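Local coordinates for probable secreted solute-binding lipoprotein (Streptomyces coelicolor, PDB 3I3V) that probably binds a solute outside the cell as the lipoprotein component of a membrane transport system, at residues 30-33 / 34-38; 57-61 / 62-66. One frame throughout, in Å; residues are numbered along the deposited sequence.

How the interactions relate
Both contacts are local, each formed at the end of a helix. Interaction 1 covers the last two turns of helix 23-36 and the residues just after it. This helix links the parallel strands 9-14 and 41-46 in a beta-alpha-beta unit. Interaction 2 covers the end of helix 51-60 and the loop that leads into strand 67-70. These three strands are neighbours in one mixed sheet, with 9-14 in the middle. The centres of interactions 1 and 2 are about 25 Å apart. The nearest atoms of interactions 1 and 2 are about 11 Å apart, so they do not touch. Their centres lie about 30 Å and 29 Å from the centre of the chain. Interaction 1 is partly buried and reaches a second subunit. Interaction 2 is a surface contact.

Interaction 1 of 2, residues 30-33 / 34-38; sequences VDRF and REENP
Arg32 meets two acids of the next helical turn. Arg32 NH1 forms a salt bridge with Glu35 OE1 at 3.0 Å, approached at the guanidinium edge. Arg32 NE pairs with Glu36 OE2, also at 3.0 Å. The planes of Arg32 and the Glu36 carboxylate stand 79° apart, and Glu36 CG lies over one guanidinium face. A bend at chi2 (-70°) turns the Arg32 chain back toward both acids. Glu36 OE2 is shared with Arg312 of the same chain, and Arg32 also packs on Arg32 of the second subunit.

Arg34 NH1 makes a weak, bent bond to Asp31 OD1 at 3.1 Å, within a salt bridge. Val30 CG1 covers one face of that guanidinium, while NH2 bonds to the backbone O of Ile42.

Backbone bonds continue the helix. Arg34 N donates to Val30 O, and Asn37 N to Phe33 O at 2.9 Å. Asn37 then leaves helical geometry.

The amide of Asn37 stacks on the Phe33 ring, their planes 19° apart. Phe306 and Phe309 meet this ring edge-to-face. With an alanine in place of Phe33, the Asn37 amide and both phenylalanine rings would probably lose the aromatic surface they share.

Phe33 and the Arg32-Glu36 pair thus both face the region of helix 300-310, and the opposite charges there probably offset one another.

Interaction 2 of 2, residues 57-61 / 62-66; sequences TSRLA and RKEAD
Lys63 N donates to Ser58 O, five residues back, at 3.0 Å. The bond is nearly straight, with an angle of 169° at the hydrogen. Arg62 N donates to Arg59 O at 3.0 Å. This donor stands above the carbonyl plane, well off the lone-pair direction. Ser58 O also accepts a weak bond from Ala61 N, so two backbone donors converge on it. Arg62 has positive phi (56°) and is the first residue to leave the helix.

The hydroxyl of Ser58 has two partners. Its OG bonds weakly to Val54 O, one turn earlier. Ser58 OG also lies 3.2 Å from the oxygen of a water, and that water donates to Lys63 O. The water thus joins the helix side chain to the backbone of the loop.

Glu64 folds back alongside Arg59. Its CG sits between the backbone N and the carbonyl carbon (chi1 75°), and a further bend at chi2 lays the carboxylate against the arginine. Glu64 CD lies 3.6 Å from Arg59 CD. The charge pair is looser: Arg59 NH1 and Glu64 OE1 are 3.7 Å apart, and no N-H points at the oxygen. OE1 has another donor in Asn295 N, through a weak bond. Arg62 NH1 lies 4.5 Å from Arg59 NH1, a proximity of like charges that is probably eased by the nearby acid.

Apolar contacts fill in the turn. Ser58 CB rests on Glu64 CA, and Ala61 CB touches CG and CE of the Lys63 chain.

The two bonds back into the last turn, with positive phi at Arg62, are those of a Schellman motif. Here it ends helix 51-60 and turns the chain toward strand 67-70.

Interaction 1 of 2, residues 30-33 / 34-38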
ATOM      1  N   VAL C  30       4.436  13.261 -45.747  1.00 33.33           N
ATOM      2  CA  VAL C  30       3.203  14.056 -45.749  1.00 33.77           C
ATOM      3  C   VAL C  30       1.977  13.152 -45.786  1.00 35.06           C
ATOM      4  O   VAL C  30       1.034  13.345 -45.029  1.00 33.41           O
ATOM      5  CB  VAL C  30       3.125  15.016 -46.975  1.00 33.78           C
ATOM      6  CG1 VAL C  30       1.699  15.526 -47.150  1.00 31.02           C
ATOM      7  CG2 VAL C  30       4.063  16.194 -46.784  1.00 33.26           C
ATOM      8  N   ASP C  31       2.003  12.164 -46.677  1.00 36.43           N
ATOM      9  CA  ASP C  31       0.889  11.233 -46.820  1.00 36.75           C
ATOM     10  C   ASP C  31       0.757  10.346 -45.597  1.00 36.68           C
ATOM     11  O   ASP C  31      -0.341   9.925 -45.250  1.00 37.07           O
ATOM     12  CB  ASP C  31       1.070  10.391 -48.073  1.00 37.35           C
ATOM     13  CG  ASP C  31       1.206  11.239 -49.313  1.00 41.12           C
ATOM     14  OD1 ASP C  31       0.417  12.200 -49.459  1.00 42.74           O
ATOM     15  OD2 ASP C  31       2.096  10.946 -50.139  1.00 42.33           O
ATOM     16  N   ARG C  32       1.873  10.070 -44.937  1.00 37.33           N
ATOM     17  CA  ARG C  32       1.829   9.255 -43.736  1.00 39.98           C
ATOM     18  C   ARG C  32       1.168  10.115 -42.655  1.00 39.91           C
ATOM     19  O   ARG C  32       0.298   9.645 -41.923  1.00 41.28           O
ATOM     20  CB  ARG C  32       3.243   8.830 -43.316  1.00 40.87           C
ATOM     21  CG  ARG C  32       3.291   7.626 -42.370  1.00 45.91           C
ATOM     22  CD  ARG C  32       2.759   7.945 -40.971  1.00 50.12           C
ATOM     23  NE  ARG C  32       2.487   6.740 -40.178  1.00 54.11           N
ATOM     24  CZ  ARG C  32       1.543   5.844 -40.470  1.00 55.33           C
ATOM     25  NH1 ARG C  32       0.776   6.010 -41.538  1.00 55.78           N
ATOM     26  NH2 ARG C  32       1.358   4.780 -39.699  1.00 55.20           N
ATOM     27  N   PHE C  33       1.581  11.380 -42.570  1.00 39.19           N
ATOM     28  CA  PHE C  33       1.018  12.316 -41.600  1.00 37.55           C
ATOM     29  C   PHE C  33      -0.491  12.398 -41.784  1.00 38.34           C
ATOM     30  O   PHE C  33      -1.238  12.447 -40.815  1.00 38.05           O
ATOM     31  CB  PHE C  33       1.611  13.713 -41.788  1.00 37.16           C
ATOM     32  CG  PHE C  33       0.978  14.756 -40.918  1.00 30.63           C
ATOM     33  CD1 PHE C  33       1.461  14.997 -39.645  1.00 30.45           C
ATOM     34  CD2 PHE C  33      -0.128  15.467 -41.358  1.00 31.92           C
ATOM     35  CE1 PHE C  33       0.849  15.935 -38.812  1.00 31.70           C
ATOM     36  CE2 PHE C  33      -0.750  16.404 -40.535  1.00 31.94           C
ATOM     37  CZ  PHE C  33      -0.261  16.638 -39.260  1.00 29.19           C
ATOM     38  N   ARG C  34      -0.935  12.439 -43.035  1.00 39.40           N
ATOM     39  CA  ARG C  34      -2.364  12.499 -43.313  1.00 41.68           C
ATOM     40  C   ARG C  34      -3.065  11.257 -42.762  1.00 44.26           C
ATOM     41  O   ARG C  34      -4.100  11.372 -42.099  1.00 44.52           O
ATOM     42  CB  ARG C  34      -2.609  12.612 -44.816  1.00 40.69           C
ATOM     43  CG  ARG C  34      -2.565  14.031 -45.355  1.00 37.42           C
ATOM     44  CD  ARG C  34      -2.498  13.990 -46.858  1.00 37.75           C
ATOM     45  NE  ARG C  34      -2.596  15.304 -47.473  1.00 36.56           N
ATOM     46  CZ  ARG C  34      -2.113  15.591 -48.675  1.00 37.04           C
ATOM     47  NH1 ARG C  34      -1.490  14.655 -49.379  1.00 34.70           N
ATOM     48  NH2 ARG C  34      -2.275  16.804 -49.186  1.00 34.45           N
ATOM     49  N   GLU C  35      -2.497  10.081 -43.037  1.00 45.54           N
ATOM     50  CA  GLU C  35      -3.066   8.821 -42.556  1.00 46.63           C
ATOM     51  C   GLU C  35      -3.209   8.873 -41.044  1.00 46.02           C
ATOM     52  O   GLU C  35      -4.169   8.343 -40.487  1.00 47.23           O
ATOM     53  CB  GLU C  35      -2.176   7.627 -42.940  1.00 47.54           C
ATOM     54  CG  GLU C  35      -2.138   7.306 -44.429  1.00 50.39           C
ATOM     55  CD  GLU C  35      -1.241   6.113 -44.762  1.00 52.19           C
ATOM     56  OE1 GLU C  35      -0.047   6.132 -44.410  1.00 53.62           O
ATOM     57  OE2 GLU C  35      -1.729   5.152 -45.385  1.00 55.69           O
ATOM     58  N   GLU C  36      -2.254   9.524 -40.385  1.00 46.31           N
ATOM     59  CA  GLU C  36      -2.272   9.642 -38.931  1.00 46.84           C
ATOM     60  C   GLU C  36      -3.291  10.642 -38.400  1.00 48.05           C
ATOM     61  O   GLU C  36      -3.884  10.427 -37.347  1.00 49.44           O
ATOM     62  CB  GLU C  36      -0.889  10.024 -38.405  1.00 45.69           C
ATOM     63  CG  GLU C  36       0.065   8.856 -38.267  1.00 45.76           C
ATOM     64  CD  GLU C  36       1.342   9.246 -37.569  1.00 44.60           C
ATOM     65  OE1 GLU C  36       1.283  10.166 -36.731  1.00 46.76           O
ATOM     66  OE2 GLU C  36       2.395   8.629 -37.844  1.00 44.43           O
ATOM     67  N   ASN C  37      -3.486  11.740 -39.120  1.00 50.00           N
ATOM     68  CA  ASN C  37      -4.441  12.762 -38.695  1.00 51.12           C
ATOM     69  C   ASN C  37      -5.456  12.993 -39.807  1.00 52.61           C
ATOM     70  O   ASN C  37      -5.334  13.928 -40.596  1.00 53.27           O
ATOM     71  CB  ASN C  37      -3.710  14.066 -38.378  1.00 48.30           C
ATOM     72  CG  ASN C  37      -2.364  13.833 -37.738  1.00 45.52           C
ATOM     73  OD1 ASN C  37      -1.459  13.278 -38.364  1.00 44.61           O
ATOM     74  ND2 ASN C  37      -2.220  14.251 -36.490  1.00 44.30           N
ATOM     75  N   PRO C  38      -6.488  12.142 -39.872  1.00 54.45           N
ATOM     76  CA  PRO C  38      -7.530  12.247 -40.896  1.00 55.17           C
ATOM     77  C   PRO C  38      -8.278  13.584 -40.933  1.00 55.36           C
ATOM     78  O   PRO C  38      -8.699  14.034 -41.999  1.00 54.97           O
ATOM     79  CB  PRO C  38      -8.445  11.073 -40.568  1.00 55.56           C
ATOM     80  CG  PRO C  38      -8.334  10.986 -39.071  1.00 55.87           C
ATOM     81  CD  PRO C  38      -6.851  11.139 -38.855  1.00 54.63           C
TER

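Interaction 2 of 2, residues 57-61 / 62-66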
ATOM      1  N   THR C  57       6.189  38.045 -50.476  1.00 29.78           N
ATOM      2  CA  THR C  57       5.050  38.668 -51.132  1.00 30.54           C
ATOM      3  C   THR C  57       3.762  38.192 -50.454  1.00 30.93           C
ATOM      4  O   THR C  57       2.801  38.950 -50.336  1.00 33.42           O
ATOM      5  CB  THR C  57       4.995  38.305 -52.616  1.00 29.74           C
ATOM      6  OG1 THR C  57       6.249  38.626 -53.233  1.00 32.00           O
ATOM      7  CG2 THR C  57       3.876  39.074 -53.303  1.00 28.04           C
ATOM      8  N   SER C  58       3.742  36.938 -50.009  1.00 30.53           N
ATOM      9  CA  SER C  58       2.566  36.391 -49.329  1.00 30.49           C
ATOM     10  C   SER C  58       2.434  36.961 -47.923  1.00 29.79           C
ATOM     11  O   SER C  58       1.332  37.171 -47.436  1.00 28.40           O
ATOM     12  CB  SER C  58       2.649  34.867 -49.225  1.00 31.87           C
ATOM     13  OG  SER C  58       2.269  34.246 -50.437  1.00 36.91           O
ATOM     14  N   ARG C  59       3.569  37.188 -47.270  1.00 30.11           N
ATOM     15  CA  ARG C  59       3.593  37.720 -45.913  1.00 32.03           C
ATOM     16  C   ARG C  59       3.033  39.147 -45.867  1.00 34.04           C
ATOM     17  O   ARG C  59       2.280  39.508 -44.966  1.00 34.88           O
ATOM     18  CB  ARG C  59       5.032  37.679 -45.391  1.00 31.54           C
ATOM     19  CG  ARG C  59       5.255  38.313 -44.040  1.00 31.60           C
ATOM     20  CD  ARG C  59       4.545  37.588 -42.908  1.00 33.99           C
ATOM     21  NE  ARG C  59       4.826  38.275 -41.652  1.00 35.61           N
ATOM     22  CZ  ARG C  59       3.905  38.824 -40.867  1.00 35.31           C
ATOM     23  NH1 ARG C  59       2.622  38.759 -41.194  1.00 36.93           N
ATOM     24  NH2 ARG C  59       4.279  39.473 -39.772  1.00 33.80           N
ATOM     25  N   LEU C  60       3.405  39.949 -46.856  1.00 36.50           N
ATOM     26  CA  LEU C  60       2.947  41.327 -46.953  1.00 37.74           C
ATOM     27  C   LEU C  60       1.455  41.408 -47.278  1.00 38.38           C
ATOM     28  O   LEU C  60       0.797  42.397 -46.965  1.00 40.16           O
ATOM     29  CB  LEU C  60       3.764  42.057 -48.018  1.00 39.30           C
ATOM     30  CG  LEU C  60       5.217  42.293 -47.598  1.00 39.99           C
ATOM     31  CD1 LEU C  60       6.111  42.455 -48.815  1.00 39.59           C
ATOM     32  CD2 LEU C  60       5.270  43.526 -46.696  1.00 41.82           C
ATOM     33  N   ALA C  61       0.922  40.365 -47.904  1.00 37.82           N
ATOM     34  CA  ALA C  61      -0.496  40.334 -48.246  1.00 37.30           C
ATOM     35  C   ALA C  61      -1.265  39.654 -47.121  1.00 38.23           C
ATOM     36  O   ALA C  61      -2.468  39.423 -47.230  1.00 37.53           O
ATOM     37  CB  ALA C  61      -0.708  39.581 -49.551  1.00 37.15           C
ATOM     38  N   ARG C  62      -0.553  39.339 -46.042  1.00 38.80           N
ATOM     39  CA  ARG C  62      -1.145  38.688 -44.877  1.00 39.72           C
ATOM     40  C   ARG C  62      -1.859  37.379 -45.203  1.00 40.41           C
ATOM     41  O   ARG C  62      -2.979  37.134 -44.738  1.00 42.04           O
ATOM     42  CB  ARG C  62      -2.111  39.649 -44.178  1.00 39.27           C
ATOM     43  CG  ARG C  62      -1.438  40.912 -43.663  1.00 36.91           C
ATOM     44  CD  ARG C  62      -2.443  41.822 -42.980  1.00 39.06           C
ATOM     45  NE  ARG C  62      -1.838  43.099 -42.608  1.00 39.50           N
ATOM     46  CZ  ARG C  62      -0.833  43.218 -41.750  1.00 38.89           C
ATOM     47  NH1 ARG C  62      -0.326  42.138 -41.170  1.00 37.85           N
ATOM     48  NH2 ARG C  62      -0.330  44.413 -41.483  1.00 40.66           N
ATOM     49  N   LYS C  63      -1.212  36.541 -46.008  1.00 39.00           N
ATOM     50  CA  LYS C  63      -1.785  35.248 -46.364  1.00 38.60           C
ATOM     51  C   LYS C  63      -0.678  34.224 -46.630  1.00 36.44           C
ATOM     52  O   LYS C  63      -0.829  33.337 -47.465  1.00 37.02           O
ATOM     53  CB  LYS C  63      -2.710  35.388 -47.580  1.00 40.44           C
ATOM     54  CG  LYS C  63      -2.026  35.835 -48.872  1.00 45.95           C
ATOM     55  CD  LYS C  63      -3.057  36.043 -49.996  1.00 49.30           C
ATOM     56  CE  LYS C  63      -2.404  36.388 -51.337  1.00 50.65           C
ATOM     57  NZ  LYS C  63      -1.533  35.289 -51.869  1.00 51.79           N
ATOM     58  N   GLU C  64       0.428  34.350 -45.898  1.00 33.40           N
ATOM     59  CA  GLU C  64       1.562  33.446 -46.055  1.00 32.10           C
ATOM     60  C   GLU C  64       1.300  32.076 -45.433  1.00 30.87           C
ATOM     61  O   GLU C  64       0.477  31.937 -44.527  1.00 29.67           O
ATOM     62  CB  GLU C  64       2.831  34.051 -45.434  1.00 29.33           C
ATOM     63  CG  GLU C  64       2.885  34.032 -43.905  1.00 32.22           C
ATOM     64  CD  GLU C  64       1.981  35.077 -43.261  1.00 32.69           C
ATOM     65  OE1 GLU C  64       1.969  35.178 -42.017  1.00 33.61           O
ATOM     66  OE2 GLU C  64       1.286  35.796 -44.004  1.00 32.24           O
ATOM     67  N   ALA C  65       2.013  31.069 -45.932  1.00 29.68           N
ATOM     68  CA  ALA C  65       1.888  29.708 -45.431  1.00 27.98           C
ATOM     69  C   ALA C  65       2.122  29.680 -43.921  1.00 28.42           C
ATOM     70  O   ALA C  65       2.710  30.607 -43.365  1.00 29.34           O
ATOM     71  CB  ALA C  65       2.895  28.803 -46.140  1.00 28.16           C
ATOM     72  N   ASP C  66       1.667  28.615 -43.264  1.00 28.13           N
ATOM     73  CA  ASP C  66       1.820  28.459 -41.818  1.00 27.72           C
ATOM     74  C   ASP C  66       3.218  27.981 -41.423  1.00 27.37           C
ATOM     75  O   ASP C  66       3.729  28.310 -40.347  1.00 23.51           O
ATOM     76  CB  ASP C  66       0.785  27.456 -41.296  1.00 28.80           C
ATOM     77  CG  ASP C  66      -0.624  27.810 -41.715  1.00 29.65           C
ATOM     78  OD1 ASP C  66      -1.087  28.912 -41.351  1.00 31.02           O
ATOM     79  OD2 ASP C  66      -1.267  26.988 -42.410  1.00 31.04           O
TER
HETATM   80  O   HOH W   1       0.602  31.618 -49.811  1.00 44.08           O